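Local coordinates for enterocine A immunity protein (Enterococcus faecium, PDB 2BL8) that confers immunity to the pediocin-like bacteriocin enterocin A, probably protecting the bacterium that makes it, at residues Asn4-Ile16 and Ile27-Glu39. Sequence-based numbering, arbitrary orientation.
Sequences NAKQIVHELYNDI and ILEVLQKVYLKLE
Helix 5-16 and helix 27-38 run antiparallel, their N-to-C directions 158° apart and their axes 9.6 Å from each other at the closest, with K6 opposite Y35 and Y13 opposite L28. They are consecutive helices of the antiparallel four-helix bundle of this immunity protein; I8 and I16 face helix 71-84, and I27 and V30, on the second helix, pack on helix 48-64. At the middle, L31 is a knob in the hole formed by V9, L12, Y13 and I16. Its CD2 meets L12 CD2 at 4.1 Å, the two side chains crossing at about a right angle, and its CB comes to the edge of the Y13 ring. V9 splits its branches: CG1 lies against L31 O and Y35 CB, whereas CG2 reaches L38 CD1, a methyl that also touches A5 CB.

Y13, with CG anti to the backbone N (chi1 -179°), reaches across to helix 27-38. L28 CD2 sits over one face of its ring, 4.0 Å from the centroid and 15° off the normal, a CH-pi contact; the same methyl packs on I16 CG2 at 3.6 Å. Toward the other end, the Y35 ring turns an edge to K6 O, with CE1 3.6 Å from that oxygen. K6 CG packs on L38 CB, the extended chain passing L38 in the opposite direction, with its amino group in the neighbourhood of the E39 carboxylate but not paired with it. The rings of H10 and Y35 meet obliquely, and a water joins them, bonded to Y35 OH and lying 3.1 Å from H10 ND1.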
# COMPACT_ATOMS: atom_id res chain seq x y z
N ASN A 4 9.68 4.76 -6.77
CA ASN A 4 10.44 4.47 -5.52
C ASN A 4 9.48 4.14 -4.37
O ASN A 4 8.64 4.97 -4.01
CB ASN A 4 11.32 5.67 -5.16
CG ASN A 4 12.06 5.48 -3.85
OD1 ASN A 4 11.46 5.49 -2.78
ND2 ASN A 4 13.38 5.30 -3.93
N ALA A 5 9.62 2.94 -3.81
CA ALA A 5 8.75 2.49 -2.72
C ALA A 5 8.73 3.42 -1.51
O ALA A 5 7.66 3.79 -1.02
CB ALA A 5 9.16 1.09 -2.28
N LYS A 6 9.91 3.80 -1.01
CA LYS A 6 9.97 4.70 0.14
C LYS A 6 9.19 5.98 -0.13
O LYS A 6 8.48 6.48 0.75
CB LYS A 6 11.41 5.09 0.47
CG LYS A 6 12.32 3.98 0.94
CD LYS A 6 13.69 4.55 1.23
CE LYS A 6 14.73 3.47 1.45
NZ LYS A 6 16.09 4.05 1.68
N GLN A 7 9.33 6.50 -1.34
CA GLN A 7 8.66 7.73 -1.71
C GLN A 7 7.14 7.59 -1.67
O GLN A 7 6.45 8.45 -1.13
CB GLN A 7 9.10 8.17 -3.11
CG GLN A 7 8.66 9.57 -3.49
CD GLN A 7 9.14 9.98 -4.87
OE1 GLN A 7 10.29 9.72 -5.24
NE2 GLN A 7 8.27 10.62 -5.64
N ILE A 8 6.64 6.51 -2.25
CA ILE A 8 5.20 6.30 -2.26
C ILE A 8 4.64 6.10 -0.85
O ILE A 8 3.61 6.67 -0.51
CB ILE A 8 4.82 5.08 -3.13
CG1 ILE A 8 5.32 5.30 -4.57
CG2 ILE A 8 3.32 4.88 -3.11
CD1 ILE A 8 4.76 6.51 -5.25
N VAL A 9 5.33 5.32 -0.04
CA VAL A 9 4.89 5.08 1.34
C VAL A 9 4.90 6.40 2.11
O VAL A 9 3.95 6.70 2.83
CB VAL A 9 5.81 4.07 2.06
CG1 VAL A 9 5.49 4.04 3.54
CG2 VAL A 9 5.63 2.69 1.46
N HIS A 10 5.97 7.16 1.94
CA HIS A 10 6.10 8.45 2.62
C HIS A 10 4.97 9.37 2.18
O HIS A 10 4.35 10.04 3.01
CB HIS A 10 7.46 9.08 2.28
CG HIS A 10 7.85 10.22 3.17
ND1 HIS A 10 9.13 10.73 3.21
CD2 HIS A 10 7.13 10.94 4.06
CE1 HIS A 10 9.18 11.71 4.09
NE2 HIS A 10 7.98 11.86 4.62
N GLU A 11 4.69 9.41 0.88
CA GLU A 11 3.63 10.26 0.36
C GLU A 11 2.24 9.83 0.84
O GLU A 11 1.40 10.67 1.16
CB GLU A 11 3.68 10.29 -1.17
CG GLU A 11 4.96 10.90 -1.72
CD GLU A 11 5.04 10.84 -3.24
OE1 GLU A 11 4.49 9.89 -3.83
OE2 GLU A 11 5.68 11.73 -3.83
N LEU A 12 2.01 8.52 0.89
CA LEU A 12 0.71 8.01 1.34
C LEU A 12 0.54 8.34 2.82
O LEU A 12 -0.54 8.76 3.26
CB LEU A 12 0.63 6.50 1.10
CG LEU A 12 -0.70 5.80 1.40
CD1 LEU A 12 -1.81 6.41 0.56
CD2 LEU A 12 -0.56 4.31 1.09
N TYR A 13 1.61 8.16 3.60
CA TYR A 13 1.57 8.44 5.03
C TYR A 13 1.22 9.91 5.27
O TYR A 13 0.31 10.22 6.04
CB TYR A 13 2.92 8.14 5.67
CG TYR A 13 2.94 8.39 7.17
CD1 TYR A 13 2.82 7.33 8.07
CD2 TYR A 13 3.04 9.68 7.68
CE1 TYR A 13 2.79 7.56 9.45
CE2 TYR A 13 3.00 9.92 9.05
CZ TYR A 13 2.87 8.85 9.93
OH TYR A 13 2.83 9.08 11.29
N ASN A 14 1.97 10.80 4.62
CA ASN A 14 1.76 12.23 4.78
C ASN A 14 0.38 12.69 4.35
O ASN A 14 -0.23 13.53 5.00
CB ASN A 14 2.83 13.01 4.02
CG ASN A 14 4.15 13.07 4.76
OD1 ASN A 14 4.37 12.31 5.71
ND2 ASN A 14 5.03 13.96 4.34
N ASP A 15 -0.12 12.14 3.24
CA ASP A 15 -1.44 12.54 2.76
C ASP A 15 -2.54 12.16 3.75
O ASP A 15 -3.46 12.94 4.00
CB ASP A 15 -1.74 11.90 1.41
CG ASP A 15 -2.90 12.57 0.70
OD1 ASP A 15 -2.72 13.71 0.24
OD2 ASP A 15 -3.99 11.96 0.62
N ILE A 16 -2.43 10.97 4.31
CA ILE A 16 -3.41 10.48 5.28
C ILE A 16 -3.27 11.19 6.62
O ILE A 16 -4.26 11.56 7.25
CB ILE A 16 -3.26 8.95 5.50
CG1 ILE A 16 -3.71 8.20 4.24
CG2 ILE A 16 -4.09 8.51 6.71
CD1 ILE A 16 -3.45 6.69 4.30
N ILE A 27 -3.41 2.36 10.36
CA ILE A 27 -2.84 2.41 9.02
C ILE A 27 -1.54 3.22 9.00
O ILE A 27 -0.56 2.83 8.38
CB ILE A 27 -3.85 3.03 8.01
CG1 ILE A 27 -4.98 2.04 7.74
CG2 ILE A 27 -3.14 3.42 6.72
CD1 ILE A 27 -6.14 2.64 6.98
N LEU A 28 -1.54 4.36 9.70
CA LEU A 28 -0.34 5.19 9.75
C LEU A 28 0.79 4.47 10.46
O LEU A 28 1.95 4.56 10.06
CB LEU A 28 -0.65 6.52 10.46
CG LEU A 28 -1.61 7.47 9.74
CD1 LEU A 28 -1.87 8.68 10.63
CD2 LEU A 28 -1.01 7.91 8.41
N GLU A 29 0.46 3.74 11.52
CA GLU A 29 1.46 3.00 12.28
C GLU A 29 2.12 1.94 11.40
O GLU A 29 3.33 1.76 11.43
CB GLU A 29 0.80 2.33 13.49
CG GLU A 29 1.77 1.56 14.38
CD GLU A 29 1.10 1.05 15.64
OE1 GLU A 29 0.49 1.87 16.37
OE2 GLU A 29 1.18 -0.17 15.91
N VAL A 30 1.30 1.25 10.60
CA VAL A 30 1.82 0.23 9.71
C VAL A 30 2.69 0.86 8.62
O VAL A 30 3.76 0.35 8.30
CB VAL A 30 0.68 -0.58 9.06
CG1 VAL A 30 1.23 -1.47 7.96
CG2 VAL A 30 -0.02 -1.43 10.11
N LEU A 31 2.22 1.96 8.04
CA LEU A 31 2.99 2.64 7.01
C LEU A 31 4.35 3.05 7.58
O LEU A 31 5.38 2.92 6.91
CB LEU A 31 2.24 3.86 6.49
CG LEU A 31 1.03 3.54 5.60
CD1 LEU A 31 0.25 4.82 5.33
CD2 LEU A 31 1.51 2.91 4.30
N GLN A 32 4.34 3.55 8.81
CA GLN A 32 5.56 3.97 9.46
C GLN A 32 6.54 2.81 9.55
O GLN A 32 7.70 2.93 9.18
CB GLN A 32 5.26 4.49 10.87
CG GLN A 32 6.51 4.80 11.69
CD GLN A 32 7.25 6.01 11.18
OE1 GLN A 32 6.80 7.15 11.36
NE2 GLN A 32 8.39 5.79 10.53
N LYS A 33 6.04 1.68 10.06
CA LYS A 33 6.84 0.47 10.22
C LYS A 33 7.44 0.00 8.90
O LYS A 33 8.60 -0.38 8.83
CB LYS A 33 5.96 -0.64 10.82
CG LYS A 33 6.70 -1.93 11.14
CD LYS A 33 5.77 -2.93 11.82
CE LYS A 33 6.50 -4.21 12.19
NZ LYS A 33 5.60 -5.18 12.89
N VAL A 34 6.63 0.03 7.84
CA VAL A 34 7.09 -0.39 6.52
C VAL A 34 8.18 0.53 5.99
O VAL A 34 9.18 0.06 5.44
CB VAL A 34 5.90 -0.43 5.52
CG1 VAL A 34 6.40 -0.74 4.12
CG2 VAL A 34 4.90 -1.47 5.96
N TYR A 35 7.99 1.83 6.17
CA TYR A 35 8.96 2.83 5.72
C TYR A 35 10.34 2.56 6.31
O TYR A 35 11.34 2.54 5.59
CB TYR A 35 8.52 4.24 6.13
CG TYR A 35 9.45 5.32 5.62
CD1 TYR A 35 9.38 5.76 4.30
CD2 TYR A 35 10.42 5.88 6.45
CE1 TYR A 35 10.26 6.73 3.82
CE2 TYR A 35 11.30 6.84 5.99
CZ TYR A 35 11.22 7.27 4.67
OH TYR A 35 12.10 8.21 4.20
N LEU A 36 10.38 2.36 7.62
CA LEU A 36 11.64 2.09 8.30
C LEU A 36 12.32 0.84 7.74
O LEU A 36 13.53 0.82 7.53
CB LEU A 36 11.41 1.94 9.81
CG LEU A 36 10.99 3.23 10.52
CD1 LEU A 36 10.60 2.93 11.96
CD2 LEU A 36 12.14 4.24 10.47
N LYS A 37 11.53 -0.20 7.47
CA LYS A 37 12.08 -1.44 6.92
C LYS A 37 12.65 -1.22 5.52
O LYS A 37 13.69 -1.80 5.17
CB LYS A 37 11.00 -2.53 6.85
CG LYS A 37 10.56 -3.04 8.21
CD LYS A 37 9.66 -4.25 8.07
CE LYS A 37 9.28 -4.81 9.43
NZ LYS A 37 10.49 -5.15 10.23
N LEU A 38 11.98 -0.39 4.73
CA LEU A 38 12.43 -0.11 3.37
C LEU A 38 13.75 0.66 3.32
O LEU A 38 14.37 0.77 2.27
CB LEU A 38 11.35 0.67 2.61
CG LEU A 38 10.07 -0.10 2.25
CD1 LEU A 38 9.05 0.84 1.64
CD2 LEU A 38 10.40 -1.23 1.28
N GLU A 39 14.17 1.20 4.46
CA GLU A 39 15.43 1.94 4.52
C GLU A 39 16.59 1.02 4.87
O GLU A 39 17.74 1.46 4.96
CB GLU A 39 15.34 3.08 5.54
CG GLU A 39 14.45 4.24 5.12
CD GLU A 39 14.40 5.35 6.15
OE1 GLU A 39 14.01 5.06 7.30
OE2 GLU A 39 14.74 6.50 5.81
O HOH W 1 11.62 9.28 1.95